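Local coordinates for uncharacterized protein (Bacillus subtilis, PDB 5DQV), which probably acts as a metal-dependent nucleotide pyrophosphohydrolase of the HD-domain family, binding a nickel ion in the crystal, at residues W33-R38 with D128-D133; V44-K49 with G123-D128; D65-K70 with H101-M106. All blocks are in the same frame, centred on the assembly; numbering follows the deposited sequence.

Contact 1 (W33-R38 with D128-D133). With NI (nickel (II) ion), chain C.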
ATOM      1  N   TRP A  33      16.436  -4.928  -1.447  1.00 30.19           N
ATOM      2  CA  TRP A  33      17.039  -5.653  -2.517  1.00 29.08           C
ATOM      3  C   TRP A  33      16.040  -5.752  -3.673  1.00 27.69           C
ATOM      4  O   TRP A  33      16.426  -5.614  -4.832  1.00 25.81           O
ATOM      5  CB  TRP A  33      17.597  -7.050  -2.076  1.00 29.54           C
ATOM      6  CG  TRP A  33      17.930  -7.857  -3.264  1.00 30.09           C
ATOM      7  CD1 TRP A  33      17.274  -8.969  -3.694  1.00 34.61           C
ATOM      8  CD2 TRP A  33      18.919  -7.567  -4.276  1.00 30.06           C
ATOM      9  NE1 TRP A  33      17.802  -9.410  -4.888  1.00 33.82           N
ATOM     10  CE2 TRP A  33      18.829  -8.583  -5.254  1.00 33.07           C
ATOM     11  CE3 TRP A  33      19.907  -6.591  -4.415  1.00 27.89           C
ATOM     12  CZ2 TRP A  33      19.659  -8.621  -6.389  1.00 33.47           C
ATOM     13  CZ3 TRP A  33      20.731  -6.627  -5.525  1.00 28.73           C
ATOM     14  CH2 TRP A  33      20.602  -7.626  -6.508  1.00 31.67           C
ATOM     15  N   LEU A  34      14.769  -5.954  -3.361  1.00 29.35           N
ATOM     16  CA  LEU A  34      13.761  -6.106  -4.412  1.00 29.68           C
ATOM     17  C   LEU A  34      13.683  -4.843  -5.298  1.00 27.64           C
ATOM     18  O   LEU A  34      13.657  -4.950  -6.515  1.00 26.45           O
ATOM     19  CB  LEU A  34      12.411  -6.466  -3.813  1.00 33.27           C
ATOM     20  CG  LEU A  34      12.433  -7.835  -3.079  1.00 36.68           C
ATOM     21  CD1 LEU A  34      11.044  -8.241  -2.565  1.00 39.61           C
ATOM     22  CD2 LEU A  34      12.996  -8.885  -4.024  1.00 37.29           C
ATOM     23  N   HIS A  35      13.700  -3.674  -4.656  1.00 26.33           N
ATOM     24  CA  HIS A  35      13.711  -2.386  -5.342  1.00 25.50           C
ATOM     25  C   HIS A  35      14.939  -2.316  -6.242  1.00 23.77           C
ATOM     26  O   HIS A  35      14.841  -2.015  -7.433  1.00 22.39           O
ATOM     27  CB  HIS A  35      13.692  -1.219  -4.314  1.00 25.35           C
ATOM     28  CG  HIS A  35      14.032   0.104  -4.921  1.00 23.82           C
ATOM     29  ND1 HIS A  35      13.215   0.730  -5.832  1.00 24.21           N
ATOM     30  CD2 HIS A  35      15.133   0.881  -4.813  1.00 23.66           C
ATOM     31  CE1 HIS A  35      13.774   1.865  -6.212  1.00 25.56           C
ATOM     32  NE2 HIS A  35      14.942   1.976  -5.610  1.00 21.33           N
ATOM     33  N   ILE A  36      16.118  -2.601  -5.676  1.00 22.96           N
ATOM     34  CA  ILE A  36      17.347  -2.511  -6.439  1.00 22.25           C
ATOM     35  C   ILE A  36      17.320  -3.449  -7.647  1.00 22.49           C
ATOM     36  O   ILE A  36      17.628  -3.046  -8.735  1.00 21.67           O
ATOM     37  CB  ILE A  36      18.564  -2.768  -5.534  1.00 23.70           C
ATOM     38  CG1 ILE A  36      18.765  -1.535  -4.643  1.00 25.70           C
ATOM     39  CG2 ILE A  36      19.771  -3.082  -6.402  1.00 22.51           C
ATOM     40  CD1 ILE A  36      19.669  -1.849  -3.474  1.00 31.63           C
ATOM     41  N   SER A  37      16.843  -4.679  -7.470  1.00 24.08           N
ATOM     42  CA  SER A  37      16.785  -5.626  -8.588  1.00 25.90           C
ATOM     43  C   SER A  37      15.889  -5.124  -9.711  1.00 25.39           C
ATOM     44  O   SER A  37      16.236  -5.207 -10.917  1.00 24.15           O
ATOM     45  CB  SER A  37      16.350  -7.015  -8.092  1.00 28.78           C
ATOM     46  OG  SER A  37      16.022  -7.878  -9.198  1.00 33.96           O
ATOM     47  N   ARG A  38      14.737  -4.560  -9.340  1.00 24.84           N
ATOM     48  CA  ARG A  38      13.812  -4.030 -10.336  1.00 23.88           C
ATOM     49  C   ARG A  38      14.447  -2.849 -11.066  1.00 22.26           C
ATOM     50  O   ARG A  38      14.326  -2.703 -12.301  1.00 21.03           O
ATOM     51  CB  ARG A  38      12.458  -3.599  -9.701  1.00 25.37           C
ATOM     52  CG  ARG A  38      11.612  -4.720  -9.147  1.00 26.80           C
ATOM     53  CD  ARG A  38      10.213  -4.271  -8.728  1.00 26.42           C
ATOM     54  NE  ARG A  38      10.257  -3.167  -7.771  1.00 23.07           N
ATOM     55  CZ  ARG A  38      10.238  -3.256  -6.459  1.00 25.93           C
ATOM     56  NH1 ARG A  38      10.264  -4.415  -5.845  1.00 32.77           N
ATOM     57  NH2 ARG A  38      10.296  -2.158  -5.742  1.00 29.89           N
ATOM     58  N   ASP A 128      15.977   7.659 -14.139  1.00 20.23           N
ATOM     59  CA  ASP A 128      14.701   7.334 -14.774  1.00 20.02           C
ATOM     60  C   ASP A 128      14.129   5.998 -14.287  1.00 19.73           C
ATOM     61  O   ASP A 128      12.957   5.889 -13.967  1.00 18.32           O
ATOM     62  CB  ASP A 128      14.885   7.284 -16.305  1.00 19.90           C
ATOM     63  CG  ASP A 128      14.946   8.684 -16.971  1.00 22.35           C
ATOM     64  OD1 ASP A 128      14.822   9.730 -16.284  1.00 20.24           O
ATOM     65  OD2 ASP A 128      15.104   8.710 -18.228  1.00 21.21           O
ATOM     66  N   ALA A 129      14.992   4.985 -14.199  1.00 18.68           N
ATOM     67  CA  ALA A 129      14.591   3.660 -13.752  1.00 19.67           C
ATOM     68  C   ALA A 129      14.114   3.721 -12.276  1.00 19.73           C
ATOM     69  O   ALA A 129      13.113   3.117 -11.892  1.00 20.24           O
ATOM     70  CB  ALA A 129      15.782   2.669 -13.928  1.00 18.21           C
ATOM     71  N   ASP A 130      14.822   4.506 -11.481  1.00 21.32           N
ATOM     72  CA  ASP A 130      14.526   4.630 -10.067  1.00 22.91           C
ATOM     73  C   ASP A 130      13.153   5.291  -9.921  1.00 24.19           C
ATOM     74  O   ASP A 130      12.312   4.896  -9.058  1.00 24.34           O
ATOM     75  CB  ASP A 130      15.649   5.463  -9.420  1.00 24.42           C
ATOM     76  CG  ASP A 130      15.690   5.367  -7.949  1.00 24.34           C
ATOM     77  OD1 ASP A 130      15.332   4.359  -7.396  1.00 25.56           O
ATOM     78  OD2 ASP A 130      16.104   6.330  -7.313  1.00 28.92           O
ATOM     79  N   ARG A 131      12.912   6.325 -10.735  1.00 23.50           N
ATOM     80  CA  ARG A 131      11.615   7.006 -10.695  1.00 23.61           C
ATOM     81  C   ARG A 131      10.464   6.192 -11.277  1.00 22.86           C
ATOM     82  O   ARG A 131       9.357   6.217 -10.764  1.00 22.08           O
ATOM     83  CB  ARG A 131      11.708   8.426 -11.325  1.00 25.49           C
ATOM     84  CG  ARG A 131      12.564   9.294 -10.475  1.00 29.16           C
ATOM     85  CD  ARG A 131      12.630  10.664 -10.978  1.00 38.15           C
ATOM     86  NE  ARG A 131      13.565  11.431 -10.188  1.00 44.48           N
ATOM     87  CZ  ARG A 131      13.591  12.751 -10.107  1.00 50.31           C
ATOM     88  NH1 ARG A 131      12.676  13.477 -10.733  1.00 55.84           N
ATOM     89  NH2 ARG A 131      14.520  13.344  -9.365  1.00 51.65           N
ATOM     90  N   LEU A 132      10.726   5.437 -12.315  1.00 21.92           N
ATOM     91  CA  LEU A 132       9.719   4.535 -12.861  1.00 22.29           C
ATOM     92  C   LEU A 132       9.221   3.560 -11.779  1.00 22.44           C
ATOM     93  O   LEU A 132       8.008   3.241 -11.709  1.00 21.87           O
ATOM     94  CB  LEU A 132      10.273   3.794 -14.070  1.00 21.03           C
ATOM     95  CG  LEU A 132      10.402   4.566 -15.386  1.00 23.00           C
ATOM     96  CD1 LEU A 132      11.112   3.786 -16.470  1.00 19.95           C
ATOM     97  CD2 LEU A 132       8.991   5.015 -15.889  1.00 24.23           C
ATOM     98  N   ASP A 133      10.131   3.119 -10.890  1.00 21.90           N
ATOM     99  CA  ASP A 133       9.760   2.142  -9.867  1.00 22.19           C
ATOM    100  C   ASP A 133       8.863   2.793  -8.781  1.00 22.23           C
ATOM    101  O   ASP A 133       8.297   2.106  -7.962  1.00 21.55           O
ATOM    102  CB  ASP A 133      11.025   1.514  -9.229  1.00 22.33           C
ATOM    103  CG  ASP A 133      10.732   0.294  -8.394  1.00 23.19           C
ATOM    104  OD1 ASP A 133      10.254  -0.695  -8.961  1.00 22.17           O
ATOM    105  OD2 ASP A 133      11.037   0.287  -7.163  1.00 26.67           O
TER
HETATM  106 NI    NI C 301      16.221   3.720  -5.491  1.00 29.58          NI

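Contact 2 (V44-K49 with G123-D128)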
ATOM      1  N   VAL A  44      18.834  -1.352 -17.324  1.00 22.04           N
ATOM      2  CA  VAL A  44      19.558  -2.024 -18.410  1.00 23.30           C
ATOM      3  C   VAL A  44      18.695  -1.989 -19.664  1.00 22.69           C
ATOM      4  O   VAL A  44      19.205  -1.733 -20.797  1.00 22.10           O
ATOM      5  CB  VAL A  44      20.017  -3.496 -17.994  1.00 24.94           C
ATOM      6  CG1 VAL A  44      20.381  -4.353 -19.232  1.00 29.53           C
ATOM      7  CG2 VAL A  44      21.200  -3.403 -16.952  1.00 26.50           C
ATOM      8  N   TYR A  45      17.386  -2.177 -19.487  1.00 22.99           N
ATOM      9  CA  TYR A  45      16.455  -2.115 -20.625  1.00 24.72           C
ATOM     10  C   TYR A  45      16.470  -0.725 -21.330  1.00 23.64           C
ATOM     11  O   TYR A  45      16.683  -0.598 -22.538  1.00 23.55           O
ATOM     12  CB  TYR A  45      15.029  -2.484 -20.189  1.00 26.77           C
ATOM     13  CG  TYR A  45      14.035  -2.212 -21.289  1.00 28.67           C
ATOM     14  CD1 TYR A  45      13.813  -3.173 -22.286  1.00 33.81           C
ATOM     15  CD2 TYR A  45      13.329  -1.023 -21.360  1.00 29.26           C
ATOM     16  CE1 TYR A  45      12.927  -2.951 -23.316  1.00 34.39           C
ATOM     17  CE2 TYR A  45      12.421  -0.794 -22.394  1.00 32.67           C
ATOM     18  CZ  TYR A  45      12.237  -1.767 -23.370  1.00 35.32           C
ATOM     19  OH  TYR A  45      11.359  -1.588 -24.411  1.00 39.25           O
ATOM     20  N   ILE A  46      16.322   0.312 -20.540  1.00 22.73           N
ATOM     21  CA  ILE A  46      16.393   1.710 -21.029  1.00 22.66           C
ATOM     22  C   ILE A  46      17.769   2.053 -21.647  1.00 22.15           C
ATOM     23  O   ILE A  46      17.860   2.644 -22.711  1.00 22.64           O
ATOM     24  CB  ILE A  46      16.105   2.655 -19.891  1.00 22.96           C
ATOM     25  CG1 ILE A  46      14.636   2.517 -19.456  1.00 23.95           C
ATOM     26  CG2 ILE A  46      16.370   4.128 -20.296  1.00 21.02           C
ATOM     27  CD1 ILE A  46      14.351   3.159 -18.115  1.00 24.07           C
ATOM     28  N   GLY A  47      18.822   1.652 -20.952  1.00 21.54           N
ATOM     29  CA  GLY A  47      20.176   1.826 -21.366  1.00 22.33           C
ATOM     30  C   GLY A  47      20.470   1.242 -22.719  1.00 22.18           C
ATOM     31  O   GLY A  47      21.133   1.877 -23.564  1.00 22.39           O
ATOM     32  N   GLU A  48      19.927   0.058 -22.973  1.00 23.91           N
ATOM     33  CA  GLU A  48      20.109  -0.568 -24.270  1.00 25.86           C
ATOM     34  C   GLU A  48      19.380   0.199 -25.385  1.00 25.89           C
ATOM     35  O   GLU A  48      19.963   0.469 -26.432  1.00 27.84           O
ATOM     36  CB  GLU A  48      19.740  -2.072 -24.226  1.00 27.90           C
ATOM     37  CG  GLU A  48      20.087  -2.800 -25.563  1.00 34.82           C
ATOM     38  CD  GLU A  48      18.997  -2.712 -26.644  1.00 43.81           C
ATOM     39  OE1 GLU A  48      17.819  -2.473 -26.284  1.00 48.87           O
ATOM     40  OE2 GLU A  48      19.303  -2.915 -27.866  1.00 49.99           O
ATOM     41  N   LYS A  49      18.139   0.608 -25.146  1.00 24.88           N
ATOM     42  CA  LYS A  49      17.398   1.430 -26.104  1.00 25.84           C
ATOM     43  C   LYS A  49      18.078   2.765 -26.352  1.00 25.37           C
ATOM     44  O   LYS A  49      18.025   3.287 -27.467  1.00 25.25           O
ATOM     45  CB  LYS A  49      15.963   1.686 -25.616  1.00 26.10           C
ATOM     46  CG  LYS A  49      15.084   0.413 -25.449  1.00 29.80           C
ATOM     47  CD  LYS A  49      14.757  -0.176 -26.761  1.00 33.56           C
ATOM     48  CE  LYS A  49      13.767  -1.292 -26.627  1.00 36.99           C
ATOM     49  NZ  LYS A  49      13.656  -1.955 -27.932  1.00 41.16           N
ATOM     50  N   GLY A 123      23.805   8.248 -15.716  1.00 21.59           N
ATOM     51  CA  GLY A 123      23.114   8.681 -14.512  1.00 23.64           C
ATOM     52  C   GLY A 123      21.637   8.995 -14.769  1.00 22.62           C
ATOM     53  O   GLY A 123      20.779   8.664 -13.975  1.00 21.79           O
ATOM     54  N   LYS A 124      21.358   9.591 -15.924  1.00 23.36           N
ATOM     55  CA  LYS A 124      19.980   9.903 -16.307  1.00 23.24           C
ATOM     56  C   LYS A 124      19.175   8.637 -16.524  1.00 21.32           C
ATOM     57  O   LYS A 124      18.007   8.570 -16.141  1.00 19.42           O
ATOM     58  CB  LYS A 124      19.951  10.788 -17.536  1.00 25.00           C
ATOM     59  CG  LYS A 124      20.345  12.212 -17.253  1.00 27.48           C
ATOM     60  CD  LYS A 124      20.558  12.996 -18.505  1.00 30.99           C
ATOM     61  CE  LYS A 124      20.777  14.514 -18.178  1.00 37.04           C
ATOM     62  NZ  LYS A 124      21.003  15.202 -19.463  1.00 40.59           N
ATOM     63  N   VAL A 125      19.813   7.596 -17.096  1.00 20.38           N
ATOM     64  CA  VAL A 125      19.141   6.326 -17.259  1.00 19.00           C
ATOM     65  C   VAL A 125      18.772   5.702 -15.880  1.00 18.82           C
ATOM     66  O   VAL A 125      17.670   5.258 -15.685  1.00 17.43           O
ATOM     67  CB  VAL A 125      19.979   5.352 -18.136  1.00 19.15           C
ATOM     68  CG1 VAL A 125      19.441   3.919 -18.091  1.00 18.55           C
ATOM     69  CG2 VAL A 125      20.050   5.859 -19.611  1.00 20.15           C
ATOM     70  N   VAL A 126      19.730   5.661 -14.968  1.00 19.89           N
ATOM     71  CA  VAL A 126      19.497   5.121 -13.617  1.00 20.53           C
ATOM     72  C   VAL A 126      18.416   5.899 -12.889  1.00 19.82           C
ATOM     73  O   VAL A 126      17.536   5.308 -12.213  1.00 21.03           O
ATOM     74  CB  VAL A 126      20.798   5.072 -12.811  1.00 21.86           C
ATOM     75  CG1 VAL A 126      20.537   4.604 -11.374  1.00 23.03           C
ATOM     76  CG2 VAL A 126      21.876   4.140 -13.526  1.00 22.24           C
ATOM     77  N   GLN A 127      18.476   7.223 -13.008  1.00 20.91           N
ATOM     78  CA  GLN A 127      17.524   8.092 -12.332  1.00 22.07           C
ATOM     79  C   GLN A 127      16.122   7.779 -12.821  1.00 20.46           C
ATOM     80  O   GLN A 127      15.199   7.617 -12.030  1.00 19.67           O
ATOM     81  CB  GLN A 127      17.908   9.571 -12.555  1.00 24.46           C
ATOM     82  CG  GLN A 127      16.958  10.561 -11.914  1.00 27.78           C
ATOM     83  CD  GLN A 127      17.416  11.994 -12.048  1.00 33.37           C
ATOM     84  OE1 GLN A 127      17.465  12.557 -13.146  1.00 35.06           O
ATOM     85  NE2 GLN A 127      17.796  12.584 -10.933  1.00 35.39           N
ATOM     86  N   ASP A 128      15.977   7.659 -14.139  1.00 20.23           N
ATOM     87  CA  ASP A 128      14.701   7.334 -14.774  1.00 20.02           C
ATOM     88  C   ASP A 128      14.129   5.998 -14.287  1.00 19.73           C
ATOM     89  O   ASP A 128      12.957   5.889 -13.967  1.00 18.32           O
ATOM     90  CB  ASP A 128      14.885   7.284 -16.305  1.00 19.90           C
ATOM     91  CG  ASP A 128      14.946   8.684 -16.971  1.00 22.35           C
ATOM     92  OD1 ASP A 128      14.822   9.730 -16.284  1.00 20.24           O
ATOM     93  OD2 ASP A 128      15.104   8.710 -18.228  1.00 21.21           O
TER

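Contact 3 (D65-K70 with H101-M106)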
ATOM      1  N   ASP A  65      21.615   2.926  -4.099  1.00 26.03           N
ATOM      2  CA  ASP A  65      20.985   3.158  -2.795  1.00 28.22           C
ATOM      3  C   ASP A  65      21.919   3.002  -1.594  1.00 27.56           C
ATOM      4  O   ASP A  65      21.480   3.262  -0.444  1.00 28.89           O
ATOM      5  CB  ASP A  65      19.926   2.056  -2.512  1.00 29.57           C
ATOM      6  CG  ASP A  65      18.522   2.444  -2.863  1.00 36.16           C
ATOM      7  OD1 ASP A  65      18.260   3.482  -3.553  1.00 40.33           O
ATOM      8  OD2 ASP A  65      17.652   1.626  -2.443  1.00 40.87           O
ATOM      9  N   LEU A  66      23.135   2.485  -1.796  1.00 24.92           N
ATOM     10  CA  LEU A  66      23.910   1.956  -0.678  1.00 25.46           C
ATOM     11  C   LEU A  66      24.353   3.126   0.221  1.00 25.13           C
ATOM     12  O   LEU A  66      24.595   2.918   1.389  1.00 24.90           O
ATOM     13  CB  LEU A  66      25.131   1.174  -1.136  1.00 24.09           C
ATOM     14  CG  LEU A  66      24.931  -0.179  -1.844  1.00 24.91           C
ATOM     15  CD1 LEU A  66      26.280  -0.708  -2.180  1.00 26.05           C
ATOM     16  CD2 LEU A  66      24.148  -1.158  -0.951  1.00 29.23           C
ATOM     17  N   ILE A  67      24.462   4.308  -0.366  1.00 24.19           N
ATOM     18  CA  ILE A  67      24.887   5.506   0.352  1.00 26.70           C
ATOM     19  C   ILE A  67      23.746   6.430   0.772  1.00 29.04           C
ATOM     20  O   ILE A  67      23.985   7.494   1.327  1.00 29.27           O
ATOM     21  CB  ILE A  67      25.926   6.298  -0.454  1.00 26.22           C
ATOM     22  CG1 ILE A  67      25.336   6.954  -1.717  1.00 28.18           C
ATOM     23  CG2 ILE A  67      27.068   5.379  -0.860  1.00 22.78           C
ATOM     24  CD1 ILE A  67      26.285   8.047  -2.353  1.00 26.99           C
ATOM     25  N   ASP A  68      22.510   6.012   0.503  1.00 30.13           N
ATOM     26  CA  ASP A  68      21.365   6.917   0.597  1.00 31.63           C
ATOM     27  C   ASP A  68      21.036   7.073   2.085  1.00 34.42           C
ATOM     28  O   ASP A  68      21.080   6.122   2.883  1.00 33.31           O
ATOM     29  CB  ASP A  68      20.208   6.360  -0.255  1.00 31.26           C
ATOM     30  CG  ASP A  68      18.970   7.297  -0.325  1.00 34.88           C
ATOM     31  OD1 ASP A  68      18.265   7.437   0.673  1.00 37.62           O
ATOM     32  OD2 ASP A  68      18.676   7.831  -1.398  1.00 40.43           O
ATOM     33  N   VAL A  69      20.742   8.302   2.462  1.00 37.72           N
ATOM     34  CA  VAL A  69      20.508   8.654   3.838  1.00 42.12           C
ATOM     35  C   VAL A  69      19.367   7.864   4.453  1.00 43.76           C
ATOM     36  O   VAL A  69      19.308   7.718   5.675  1.00 46.15           O
ATOM     37  CB  VAL A  69      20.207  10.138   3.960  1.00 44.53           C
ATOM     38  CG1 VAL A  69      21.428  10.907   3.476  1.00 45.34           C
ATOM     39  CG2 VAL A  69      18.911  10.503   3.166  1.00 44.19           C
ATOM     40  N   LYS A  70      18.486   7.359   3.600  1.00 43.49           N
ATOM     41  CA  LYS A  70      17.302   6.653   4.057  1.00 45.93           C
ATOM     42  C   LYS A  70      17.593   5.254   4.581  1.00 45.64           C
ATOM     43  O   LYS A  70      16.794   4.713   5.340  1.00 47.93           O
ATOM     44  CB  LYS A  70      16.272   6.593   2.932  1.00 45.91           C
ATOM     45  CG  LYS A  70      15.445   7.898   2.800  1.00 49.09           C
ATOM     46  N   HIS A 101      30.436   9.210  -9.412  1.00 26.00           N
ATOM     47  CA  HIS A 101      29.909  10.495  -9.830  0.50 29.69           C
ATOM     48  C   HIS A 101      28.386  10.426 -10.018  1.00 29.16           C
ATOM     49  O   HIS A 101      27.684  11.373  -9.705  1.00 30.77           O
ATOM     50  CB  HIS A 101      30.599  11.006 -11.103  0.50 32.36           C
ATOM     51  CG  HIS A 101      31.980  11.563 -10.884  0.50 36.60           C
ATOM     52  ND1 HIS A 101      32.244  12.606 -10.016  0.50 42.78           N
ATOM     53  CD2 HIS A 101      33.161  11.274 -11.485  0.50 38.99           C
ATOM     54  CE1 HIS A 101      33.534  12.900 -10.059  0.50 42.35           C
ATOM     55  NE2 HIS A 101      34.114  12.101 -10.939  0.50 41.28           N
ATOM     56  N   ILE A 102      27.876   9.291 -10.508  1.00 26.52           N
ATOM     57  CA  ILE A 102      26.431   9.120 -10.658  1.00 27.00           C
ATOM     58  C   ILE A 102      25.767   9.114  -9.287  1.00 27.35           C
ATOM     59  O   ILE A 102      24.860   9.919  -9.027  1.00 29.34           O
ATOM     60  CB  ILE A 102      26.062   7.800 -11.409  1.00 25.48           C
ATOM     61  CG1 ILE A 102      26.499   7.882 -12.874  1.00 26.27           C
ATOM     62  CG2 ILE A 102      24.514   7.550 -11.338  1.00 26.08           C
ATOM     63  CD1 ILE A 102      26.417   6.512 -13.649  1.00 25.58           C
ATOM     64  N   ILE A 103      26.209   8.222  -8.404  1.00 24.93           N
ATOM     65  CA  ILE A 103      25.421   8.000  -7.175  1.00 25.81           C
ATOM     66  C   ILE A 103      25.490   9.141  -6.175  1.00 27.65           C
ATOM     67  O   ILE A 103      24.566   9.312  -5.394  1.00 29.67           O
ATOM     68  CB  ILE A 103      25.736   6.631  -6.534  1.00 24.27           C
ATOM     69  CG1 ILE A 103      27.159   6.592  -5.984  1.00 23.27           C
ATOM     70  CG2 ILE A 103      25.548   5.561  -7.608  1.00 23.35           C
ATOM     71  CD1 ILE A 103      27.573   5.246  -5.362  1.00 22.61           C
ATOM     72  N   THR A 104      26.532   9.961  -6.240  1.00 29.40           N
ATOM     73  CA  THR A 104      26.686  11.087  -5.318  1.00 32.10           C
ATOM     74  C   THR A 104      25.911  12.278  -5.822  1.00 36.74           C
ATOM     75  O   THR A 104      25.409  13.079  -5.021  1.00 38.78           O
ATOM     76  CB  THR A 104      28.154  11.476  -5.122  1.00 32.70           C
ATOM     77  OG1 THR A 104      28.769  11.712  -6.389  1.00 31.98           O
ATOM     78  CG2 THR A 104      28.918  10.338  -4.362  1.00 29.90           C
ATOM     79  N   LYS A 105      25.822  12.395  -7.144  1.00 39.08           N
ATOM     80  CA  LYS A 105      24.915  13.355  -7.787  1.00 44.68           C
ATOM     81  C   LYS A 105      23.447  12.998  -7.474  1.00 45.58           C
ATOM     82  O   LYS A 105      22.703  13.844  -7.075  1.00 47.51           O
ATOM     83  CB  LYS A 105      25.166  13.420  -9.299  1.00 45.41           C
ATOM     84  CG  LYS A 105      26.438  14.224  -9.678  1.00 49.26           C
ATOM     85  CD  LYS A 105      26.235  15.151 -10.909  1.00 51.51           C
ATOM     86  N   MET A 106      23.061  11.729  -7.657  1.00 45.32           N
ATOM     87  CA  MET A 106      21.668  11.279  -7.397  1.00 46.65           C
ATOM     88  C   MET A 106      21.282  11.541  -5.931  1.00 47.50           C
ATOM     89  O   MET A 106      20.229  12.060  -5.666  1.00 49.20           O
ATOM     90  CB  MET A 106      21.481   9.778  -7.698  1.00 43.79           C
ATOM     91  CG  MET A 106      21.386   9.357  -9.179  1.00 45.56           C
ATOM     92  SD  MET A 106      21.043   7.533  -9.336  1.00 45.71           S
ATOM     93  CE  MET A 106      19.336   7.611  -8.693  1.00 45.10           C
TER

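Contact 1 (W33-R38 with D128-D133)
Nickel coordination and hydrogen bonding divide the two imidazole nitrogens of His35 between Asp130 and Asp133. His35 NE2 and Asp130 OD1 each bind the nickel ion at 2.2 Å. These two atoms are close because they share the metal, not because they are bonded to each other; His64 adds a third ligand, and Asp65 belongs to the same site.

The other ring nitrogen makes a hydrogen bond, His35 ND1 donating to Asp133 OD2 over 2.6 Å. The oxygen lies in the ring plane, but the donor reaches it from above the carboxylate plane. This second-shell bond, with the metal bond at NE2, helps hold the ring's rotation.

Charge pairing holds the carboxylate in turn. Arg38 grips it side-on, NE to Asp133 OD1 at 2.7 Å (173°) and NH2 to Asp133 OD2 at 2.9 Å, both on syn lone pairs and with the two groups nearly coplanar. A bend at chi3 (-55°) folds the guanidinium back over Leu34 O.

Helix 136-150 adds Arg142, whose salt bridge to Asp133 OD2 reinforces the link between helices 33-50 and 121-132, while the hydroxyl of Tyr155 of the second subunit is hydrogen-bonded to Arg38 NH1 and helix 8-24 backs Trp33 and Ile36.

Contact 2 (V44-K49 with G123-D128)
No ring stands between Ile46, Gly47 and Val125; the flat group that matters where they meet is the peptide joining Ile46 to Gly47. One face of it carries a methyl group, Val125 CG1, which lies over that face, 3.7 Å from Gly47 N and displaced toward the N-H side. Of the other flat groups, the Tyr45 ring has Lys49 CG over one face, near the margin of the ring, a packing within the helix that takes no part in the crossing. The Asp128 carboxylate is held at its two oxygens by backbone N-H groups, OD1 by that of Asn177 and OD2 by that of Thr178.

Around the peptide, the contact is made of branched aliphatic groups. Ile46 and Val125 lie alongside, pointing contrary ways, flank against flank. Ile46 CG2 meets Val125 CG1 at 3.8 Å and lies 4.1 Å from Val125 CG2, so one methyl touches both branches of the valine. With chi1 at 168°, Val125 CG1 stands trans to its own main-chain nitrogen and extends across to the glycine. Ile46 CD1 goes on to touch Leu132 CD1 at 3.7 Å.

Gly47 presents only backbone here, and its CA comes within 6.2 Å of Val125 CA, a close approach for two helices. Val125 also leans on Ala52 and on Val57 of helix 54-63, and Ile46 on Thr180 of helix 179-202, which embeds the pair in the helical core of the HD domain.

Chemically, then, the crossing rests on van der Waals fit and the exclusion of water: methyl groups meet methyl groups and a peptide face, the helix backbones keep their own hydrogen bonds, and the buried carboxylate of Asp128, probably charged, accepts from the main-chain donors of Asn177 and Thr178.

Contact 3 (D65-K70 with H101-M106)
Ile67 reaches helix 93-106 with the end of its side chain, setting CD1 into the angle between Ile103 and Thr104. The two isoleucines cross obliquely, CD1 of Ile67 lying 4.0 Å from CG1 of Ile103. The same methyl is 3.7 Å from the carbonyl oxygen Ile103 O and 4.0 Å from CG2 of Thr104, so its three neighbours are a methylene, a main-chain oxygen and a methyl, met by simple packing.

Both isoleucines tuck CG1 over the main chain, flanked by N and C (chi1 69° for Ile67, 68° for Ile103). In Ile67 the rest of the chain is extended, which carries CD1 straight out to the helix. Thr104 turns its methyl to this contact, while its OG1 bonds back to Ile100 O in the preceding turn. Val79 and Val82 of helix 79-88 pack beside them, completing a small apolar cluster.

The loop that presents Ile67 is itself shaped by local bonds. A type I beta turn runs from Asp65 to Asp68, and an Asx turn follows, in which Asp68 OD1 accepts from Lys70 N at 2.9 Å (159°).

Asp65, at the head of the turn, follows His64 in the His-Asp pair that gives HD domains their name, and both belong to the nickel site; Ile67 thus ties the loop directly after the metal-binding pair to the helical wall of the domain.

In the fold
From the N terminus, helix 33-50 supplies the first halves of contact 1 and then contact 2, and the loop after helix 54-63 opens contact 3. The closures come in reverse order. Residues 101-106 complete contact 3, the innermost; 123-128 complete contact 2; 128-133 complete contact 1, which encloses the others. Nothing crosses. Contacts 1 and 2 are two meeting points of the same two helices, 33-50 and 121-132, which run steeply across each other, and they share Asp128. Met106, beside contact 3, touches both Val126 and Asp130 and so joins helix 93-106 to that pair. At the nickel site His35 of contact 1 touches Asp65 of contact 3, with Asp130 completing the group from contact 1.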